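Local coordinates for protein cellulase CEL9M (Clostridium cellulolyticum, PDB 1IA6) that probably hydrolyses internal beta-1,4-glucosidic linkages of cellulose and related beta-glucans as a family 9 glycoside hydrolase, and carries bound calcium and zinc, at residues G52-A57 and L95-Y100; L10-I15 and L384-L389; H60-L65 and Y117-G122. All coordinates share one frame; numbering follows the deposited sequence.

Interaction 1: G52-A57 and L95-Y100; sequences GGYHDA and LQQLKY. With ZN (zinc ion), chain C.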
# COMPACT_ATOMS: atom_id res chain seq x y z
N GLY A 52 1.80 14.10 10.70
CA GLY A 52 2.46 12.83 10.45
C GLY A 52 1.79 12.09 9.31
O GLY A 52 1.02 12.67 8.55
N GLY A 53 2.09 10.80 9.19
CA GLY A 53 1.49 10.04 8.11
C GLY A 53 2.15 10.36 6.79
O GLY A 53 3.22 10.99 6.75
N TYR A 54 1.51 9.97 5.69
CA TYR A 54 2.07 10.19 4.37
C TYR A 54 1.14 10.83 3.36
O TYR A 54 -0.07 10.61 3.39
CB TYR A 54 2.53 8.85 3.76
CG TYR A 54 3.62 8.12 4.50
CD1 TYR A 54 3.35 7.39 5.66
CD2 TYR A 54 4.92 8.10 4.00
CE1 TYR A 54 4.35 6.65 6.29
CE2 TYR A 54 5.92 7.37 4.63
CZ TYR A 54 5.63 6.65 5.77
OH TYR A 54 6.62 5.89 6.36
N HIS A 55 1.72 11.61 2.45
CA HIS A 55 0.95 12.21 1.37
C HIS A 55 0.56 10.99 0.55
O HIS A 55 1.36 10.06 0.41
CB HIS A 55 1.85 13.12 0.53
CG HIS A 55 2.42 14.28 1.29
ND1 HIS A 55 3.66 14.81 1.02
CD2 HIS A 55 1.91 15.01 2.31
CE1 HIS A 55 3.89 15.82 1.84
NE2 HIS A 55 2.85 15.96 2.63
N ASP A 56 -0.64 11.00 -0.02
CA ASP A 56 -1.12 9.85 -0.77
C ASP A 56 -0.38 9.45 -2.05
O ASP A 56 0.02 8.30 -2.21
CB ASP A 56 -2.60 10.03 -1.12
CG ASP A 56 -3.19 8.79 -1.77
OD1 ASP A 56 -3.26 7.75 -1.08
OD2 ASP A 56 -3.58 8.84 -2.96
N ALA A 57 -0.20 10.39 -2.97
CA ALA A 57 0.45 10.05 -4.23
C ALA A 57 1.37 11.17 -4.69
O ALA A 57 2.45 11.36 -4.13
CB ALA A 57 -0.61 9.77 -5.29
N LEU A 95 11.14 -0.79 9.32
CA LEU A 95 10.45 -0.55 10.58
C LEU A 95 10.20 0.94 10.81
O LEU A 95 9.18 1.32 11.38
CB LEU A 95 11.24 -1.15 11.75
CG LEU A 95 11.18 -2.68 11.81
CD1 LEU A 95 12.14 -3.20 12.87
CD2 LEU A 95 9.75 -3.10 12.12
N GLN A 96 11.13 1.77 10.35
CA GLN A 96 10.96 3.21 10.50
C GLN A 96 9.77 3.68 9.65
O GLN A 96 8.97 4.49 10.10
CB GLN A 96 12.23 3.95 10.08
CG GLN A 96 13.46 3.51 10.86
CD GLN A 96 14.67 4.38 10.60
OE1 GLN A 96 14.96 4.73 9.45
NE2 GLN A 96 15.39 4.73 11.66
N GLN A 97 9.65 3.16 8.43
CA GLN A 97 8.55 3.56 7.55
C GLN A 97 7.23 3.15 8.17
O GLN A 97 6.25 3.90 8.16
CB GLN A 97 8.68 2.91 6.16
CG GLN A 97 10.05 3.06 5.51
CD GLN A 97 10.48 4.51 5.36
OE1 GLN A 97 10.52 5.26 6.33
NE2 GLN A 97 10.81 4.90 4.13
N LEU A 98 7.20 1.94 8.72
CA LEU A 98 5.99 1.42 9.35
C LEU A 98 5.60 2.21 10.60
O LEU A 98 4.43 2.54 10.79
CB LEU A 98 6.18 -0.06 9.70
CG LEU A 98 6.20 -0.98 8.48
CD1 LEU A 98 6.74 -2.35 8.86
CD2 LEU A 98 4.79 -1.10 7.91
N LYS A 99 6.57 2.52 11.45
CA LYS A 99 6.25 3.26 12.66
C LYS A 99 5.74 4.66 12.33
O LYS A 99 4.95 5.24 13.08
CB LYS A 99 7.46 3.35 13.59
CG LYS A 99 7.07 3.80 15.00
CD LYS A 99 8.22 3.70 15.98
CE LYS A 99 7.77 3.96 17.41
NZ LYS A 99 7.15 5.31 17.56
N TYR A 100 6.18 5.22 11.20
CA TYR A 100 5.72 6.55 10.82
C TYR A 100 4.22 6.46 10.52
O TYR A 100 3.47 7.41 10.76
CB TYR A 100 6.47 7.07 9.60
CG TYR A 100 6.52 8.58 9.54
CD1 TYR A 100 7.41 9.29 10.35
CD2 TYR A 100 5.67 9.30 8.71
CE1 TYR A 100 7.46 10.69 10.32
CE2 TYR A 100 5.70 10.70 8.67
CZ TYR A 100 6.59 11.38 9.49
OH TYR A 100 6.62 12.76 9.47
ZN ZN C . 2.79 17.14 4.36
O HOH W 1 3.82 9.95 11.68

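Interaction 2: L10-I15 and L384-L389; sequences LKDSII and LLTGAL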
# COMPACT_ATOMS: atom_id res chain seq x y z
N LEU A 10 14.67 -3.74 -3.85
CA LEU A 10 13.95 -3.76 -2.58
C LEU A 10 14.29 -2.53 -1.75
O LEU A 10 13.40 -1.82 -1.28
CB LEU A 10 14.28 -5.02 -1.78
CG LEU A 10 13.63 -5.10 -0.39
CD1 LEU A 10 12.11 -5.07 -0.53
CD2 LEU A 10 14.07 -6.38 0.31
N LYS A 11 15.59 -2.26 -1.60
CA LYS A 11 16.04 -1.10 -0.84
C LYS A 11 15.42 0.17 -1.39
O LYS A 11 14.92 1.01 -0.64
CB LYS A 11 17.56 -0.97 -0.90
CG LYS A 11 18.08 0.23 -0.11
CD LYS A 11 19.58 0.47 -0.31
CE LYS A 11 19.89 0.97 -1.71
NZ LYS A 11 21.34 1.31 -1.87
N ASP A 12 15.46 0.32 -2.71
CA ASP A 12 14.89 1.51 -3.34
C ASP A 12 13.39 1.63 -3.11
O ASP A 12 12.90 2.72 -2.82
CB ASP A 12 15.14 1.50 -4.85
CG ASP A 12 16.60 1.69 -5.22
OD1 ASP A 12 17.37 2.21 -4.39
OD2 ASP A 12 16.96 1.34 -6.35
N SER A 13 12.65 0.53 -3.25
CA SER A 13 11.20 0.55 -3.08
C SER A 13 10.77 0.97 -1.68
O SER A 13 9.69 1.54 -1.49
CB SER A 13 10.60 -0.82 -3.43
OG SER A 13 10.99 -1.82 -2.51
N ILE A 14 11.62 0.71 -0.69
CA ILE A 14 11.32 1.09 0.69
C ILE A 14 11.66 2.57 0.88
O ILE A 14 10.94 3.31 1.54
CB ILE A 14 12.15 0.26 1.68
CG1 ILE A 14 11.75 -1.21 1.57
CG2 ILE A 14 11.96 0.79 3.10
CD1 ILE A 14 12.71 -2.16 2.28
N ILE A 15 12.78 2.99 0.29
CA ILE A 15 13.24 4.37 0.37
C ILE A 15 12.21 5.35 -0.19
O ILE A 15 12.08 6.48 0.29
CB ILE A 15 14.58 4.54 -0.37
CG1 ILE A 15 15.73 4.07 0.53
CG2 ILE A 15 14.78 5.98 -0.82
CD1 ILE A 15 17.05 3.89 -0.20
N LEU A 384 15.43 13.28 -8.03
CA LEU A 384 15.27 11.86 -8.34
C LEU A 384 14.38 11.18 -7.30
O LEU A 384 14.74 11.10 -6.13
CB LEU A 384 16.64 11.18 -8.39
CG LEU A 384 16.64 9.69 -8.78
CD1 LEU A 384 16.14 9.53 -10.20
CD2 LEU A 384 18.05 9.13 -8.64
N LEU A 385 13.23 10.68 -7.75
CA LEU A 385 12.28 10.01 -6.88
C LEU A 385 12.61 8.51 -6.79
O LEU A 385 11.87 7.66 -7.28
CB LEU A 385 10.86 10.21 -7.42
CG LEU A 385 9.66 9.73 -6.60
CD1 LEU A 385 9.64 10.41 -5.24
CD2 LEU A 385 8.37 10.04 -7.35
N THR A 386 13.73 8.21 -6.16
CA THR A 386 14.22 6.85 -6.01
C THR A 386 13.19 5.84 -5.48
O THR A 386 12.56 6.08 -4.45
CB THR A 386 15.45 6.82 -5.09
OG1 THR A 386 16.45 7.71 -5.61
CG2 THR A 386 16.02 5.41 -5.00
N GLY A 387 13.05 4.72 -6.19
CA GLY A 387 12.15 3.66 -5.77
C GLY A 387 10.69 3.71 -6.16
O GLY A 387 9.95 2.75 -5.91
N ALA A 388 10.25 4.79 -6.79
CA ALA A 388 8.85 4.90 -7.18
C ALA A 388 8.46 4.02 -8.36
O ALA A 388 9.14 4.00 -9.38
CB ALA A 388 8.51 6.36 -7.50
N LEU A 389 7.36 3.29 -8.19
CA LEU A 389 6.84 2.44 -9.26
C LEU A 389 5.85 3.33 -10.02
O LEU A 389 4.90 3.85 -9.43
CB LEU A 389 6.11 1.23 -8.69
CG LEU A 389 5.44 0.29 -9.70
CD1 LEU A 389 6.50 -0.44 -10.52
CD2 LEU A 389 4.57 -0.72 -8.97

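Interaction 3: H60-L65 and Y117-G122; sequences HVKFGL and YQVGEG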
# COMPACT_ATOMS: atom_id res chain seq x y z
N HIS A 60 -0.90 15.94 -1.84
CA HIS A 60 -0.57 16.00 -0.42
C HIS A 60 -1.67 15.62 0.56
O HIS A 60 -1.48 15.74 1.77
CB HIS A 60 -0.04 17.40 -0.11
CG HIS A 60 1.14 17.79 -0.94
ND1 HIS A 60 1.32 19.06 -1.44
CD2 HIS A 60 2.21 17.07 -1.37
CE1 HIS A 60 2.44 19.11 -2.14
NE2 HIS A 60 3.00 17.91 -2.11
N VAL A 61 -2.80 15.17 0.05
CA VAL A 61 -3.90 14.77 0.91
C VAL A 61 -3.60 13.41 1.55
O VAL A 61 -2.95 12.57 0.95
CB VAL A 61 -5.21 14.65 0.11
CG1 VAL A 61 -6.35 14.16 1.00
CG2 VAL A 61 -5.56 16.01 -0.50
N LYS A 62 -4.07 13.22 2.78
CA LYS A 62 -3.88 11.95 3.47
C LYS A 62 -5.24 11.27 3.45
O LYS A 62 -6.14 11.62 4.22
CB LYS A 62 -3.37 12.19 4.89
CG LYS A 62 -2.05 12.98 4.90
CD LYS A 62 -1.39 13.07 6.27
CE LYS A 62 -2.11 14.03 7.19
NZ LYS A 62 -1.27 14.36 8.38
N PHE A 63 -5.40 10.32 2.53
CA PHE A 63 -6.64 9.56 2.35
C PHE A 63 -6.60 8.29 3.19
O PHE A 63 -5.71 7.46 3.02
CB PHE A 63 -6.81 9.17 0.87
CG PHE A 63 -7.20 10.32 -0.03
CD1 PHE A 63 -8.48 10.85 0.02
CD2 PHE A 63 -6.29 10.84 -0.94
CE1 PHE A 63 -8.85 11.89 -0.83
CE2 PHE A 63 -6.65 11.88 -1.80
CZ PHE A 63 -7.93 12.41 -1.74
N GLY A 64 -7.58 8.13 4.07
CA GLY A 64 -7.61 6.98 4.97
C GLY A 64 -7.55 5.55 4.44
O GLY A 64 -6.84 4.72 5.03
N LEU A 65 -8.26 5.24 3.37
CA LEU A 65 -8.25 3.86 2.89
C LEU A 65 -6.90 3.44 2.33
O LEU A 65 -6.34 2.43 2.77
CB LEU A 65 -9.37 3.63 1.86
CG LEU A 65 -9.58 2.17 1.42
CD1 LEU A 65 -9.58 1.24 2.62
CD2 LEU A 65 -10.90 2.06 0.66
N TYR A 117 -9.76 10.11 9.64
CA TYR A 117 -9.10 9.40 8.55
C TYR A 117 -8.80 10.15 7.26
O TYR A 117 -8.33 9.55 6.30
CB TYR A 117 -9.85 8.10 8.25
CG TYR A 117 -11.27 8.24 7.77
CD1 TYR A 117 -11.55 8.59 6.45
CD2 TYR A 117 -12.35 7.95 8.61
CE1 TYR A 117 -12.86 8.64 5.97
CE2 TYR A 117 -13.66 8.00 8.15
CZ TYR A 117 -13.91 8.34 6.83
OH TYR A 117 -15.20 8.36 6.37
N GLN A 118 -9.07 11.45 7.22
CA GLN A 118 -8.71 12.22 6.04
C GLN A 118 -8.36 13.65 6.41
O GLN A 118 -9.14 14.34 7.06
CB GLN A 118 -9.81 12.24 4.96
CG GLN A 118 -9.27 12.93 3.68
CD GLN A 118 -10.21 12.88 2.49
OE1 GLN A 118 -10.82 11.86 2.19
NE2 GLN A 118 -10.31 14.00 1.77
N VAL A 119 -7.16 14.06 6.02
CA VAL A 119 -6.69 15.41 6.27
C VAL A 119 -6.43 16.01 4.90
O VAL A 119 -5.64 15.46 4.12
CB VAL A 119 -5.39 15.41 7.08
CG1 VAL A 119 -4.81 16.82 7.15
CG2 VAL A 119 -5.67 14.88 8.48
N GLY A 120 -7.11 17.11 4.61
CA GLY A 120 -6.98 17.77 3.32
C GLY A 120 -8.22 17.53 2.48
O GLY A 120 -8.99 16.61 2.74
N GLU A 121 -8.43 18.38 1.48
CA GLU A 121 -9.58 18.25 0.60
C GLU A 121 -9.00 18.09 -0.81
O GLU A 121 -8.32 18.98 -1.31
CB GLU A 121 -10.46 19.50 0.71
CG GLU A 121 -11.82 19.38 0.04
CD GLU A 121 -11.74 19.47 -1.47
OE1 GLU A 121 -11.30 20.52 -1.98
OE2 GLU A 121 -12.12 18.49 -2.14
N GLY A 122 -9.27 16.94 -1.42
CA GLY A 122 -8.75 16.63 -2.74
C GLY A 122 -8.82 17.65 -3.86
O GLY A 122 -7.83 17.91 -4.54
O HOH W 2 -10.57 9.29 3.00

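Interaction 1: G52-A57 and L95-Y100
Tyr54 and Tyr100 meet in a T-shaped (edge-to-face) stack that joins a zinc-binding loop to helix 91-107 of the alpha-barrel catalytic module. The ring centroids lie 5.4 Å apart with the planes at 74°, the edge of Tyr100 turned to a face of Tyr54. From Tyr54 CB the chain places CG anti to the carbonyl carbon and beside the backbone N (chi1 -63°), a setting that carries the ring across to the helix. Along its flank CE1 touches Tyr100 CD2 at 3.8 Å. Further out, CZ lies near Tyr100 CB and near the carbonyl oxygen of Gln97. At the tip, Tyr54 OH donates a hydrogen bond of 2.7 Å to Gln97 O, in the carbonyl plane and on a lone pair, with a C=O...donor angle of 110°. The same hydroxyl packs against Gln97 CB. Ring position is thus fixed at two places, by the stack and by the hydroxyl. Tyr100 has its own second hold: its OH bonds to the backbone oxygen of Cys22, a zinc ligand. A water joins the backbones beside the stack, accepting from Gly53 N and donating to Tyr100 O, and it sits over the centre of one Tyr100 face. One residue beyond Tyr54, His55 NE2 binds the zinc ion at 2.1 Å, the site being completed by Cys22, Cys38 and His39. Gly53 O lies in the plane of the Tyr100 ring at its edge, 3.1 Å from CE2.

Interaction 2: L10-I15 and L384-L389
Asp12 and Gly387 bring the N-terminal helix 6-15 against a type II beta turn, Leu385 to Ala388, in the long loop between helices 365-368 and 406-409. Helix and turn are so close that the CA atoms of Ser13 and Gly387 are 4.2 Å apart. The polar part of the contact is a CH...O interaction: Gly387 CA points a hydrogen at Asp12 O, 3.2 Å away, with an angle of 152° at the hydrogen. Gly387 occupies the third position of the turn with a positive phi, and with no side chain it lets the two main chains touch. No conventional hydrogen bond joins the two segments directly. Instead Asn416, from helix 413-429, bridges them, its ND2 bonding to both Ser13 O and Gly387 O while its OD1 takes Leu389 N.

Van der Waals packing is carried by Thr386, whose CB faces the helix. Its methyl CG2 stands anti to the backbone N, with OG1 on the other branch (chi1 -56°). The side chains of Thr386 and Asp12 cross at a slant, with Thr386 CG2 3.5 Å from Asp12 OD1. A looser apolar touch follows one turn on, where Ile15 CG2 is 4.4 Å from Thr386 CG2.

Within the helix, Ser13 directs its CB away from the turn and packs on Leu419, Val420 and Leu423 of helix 413-429. Its hydroxyl folds back on its own helix, and Leu10 O thereby accepts both Ile14 N and, at 2.7 Å, Ser13 OG, a donor tilted 22° from the carbonyl plane.

Interaction 3: H60-L65 and Y117-G122
Lys62 and Val119 form an antiparallel hydrogen-bonded pair. Lys62 N gives an almost straight bond of 3.0 Å to Val119 O (176° at the hydrogen), and Val119 N returns one of 3.2 Å to Lys62 O. That carbonyl also receives a CH...O contact from Gln118 CA.

Side chains pack on both faces. On one, the Lys62 chain, bent at chi3 (-73°), lies beside Val119 with CE 3.6 Å from its CB, while NZ ends at Asp42 and the backbone oxygens of Gly52 and Leu50. On the other, the Phe63 ring runs beside the extended Gln118 and its polar amide, planes 69° apart, with Phe63 CD1 3.3 Å from Gln118 OE1; Val61 CG1 sits over the centre of one ring face.

The Gln118 amide is held at both ends: NE2 donates to Gly120 O at 3.1 Å, and OE1 accepts from a water at 2.7 Å. Gln201, outside the segments, is a further polar partner of this side chain.

Phe63 is at the N-cap position of helix 64-80. Strand 62-63 is an edge of a small three-stranded antiparallel sheet, ordered 62-63, 115-119, 143-145, set beside the zinc site of this family 9 module.

From the N terminus, helix 6-15 comes first, and interaction 2 closes the widest loop by pairing it with residues 384-389 near the far end of the module; interactions 1 and 3 both fall within that span. These two cross, since 52-57, 60-65, 95-100 and 117-122 alternate in their pairing. Loop 52-57 and strand 62-63 are further joined by Asp56 N to Val61 O, a probable hydrogen bond. Gln97 NE2 probably bonds to Ile14 O, tying interaction 1 to interaction 2, whereas interactions 2 and 3 do not touch, their nearest atoms about 10 Å apart. Together the contacts connect the N-terminal helix, the turn at 384-389, helix 91-107, the zinc loop and the small sheet.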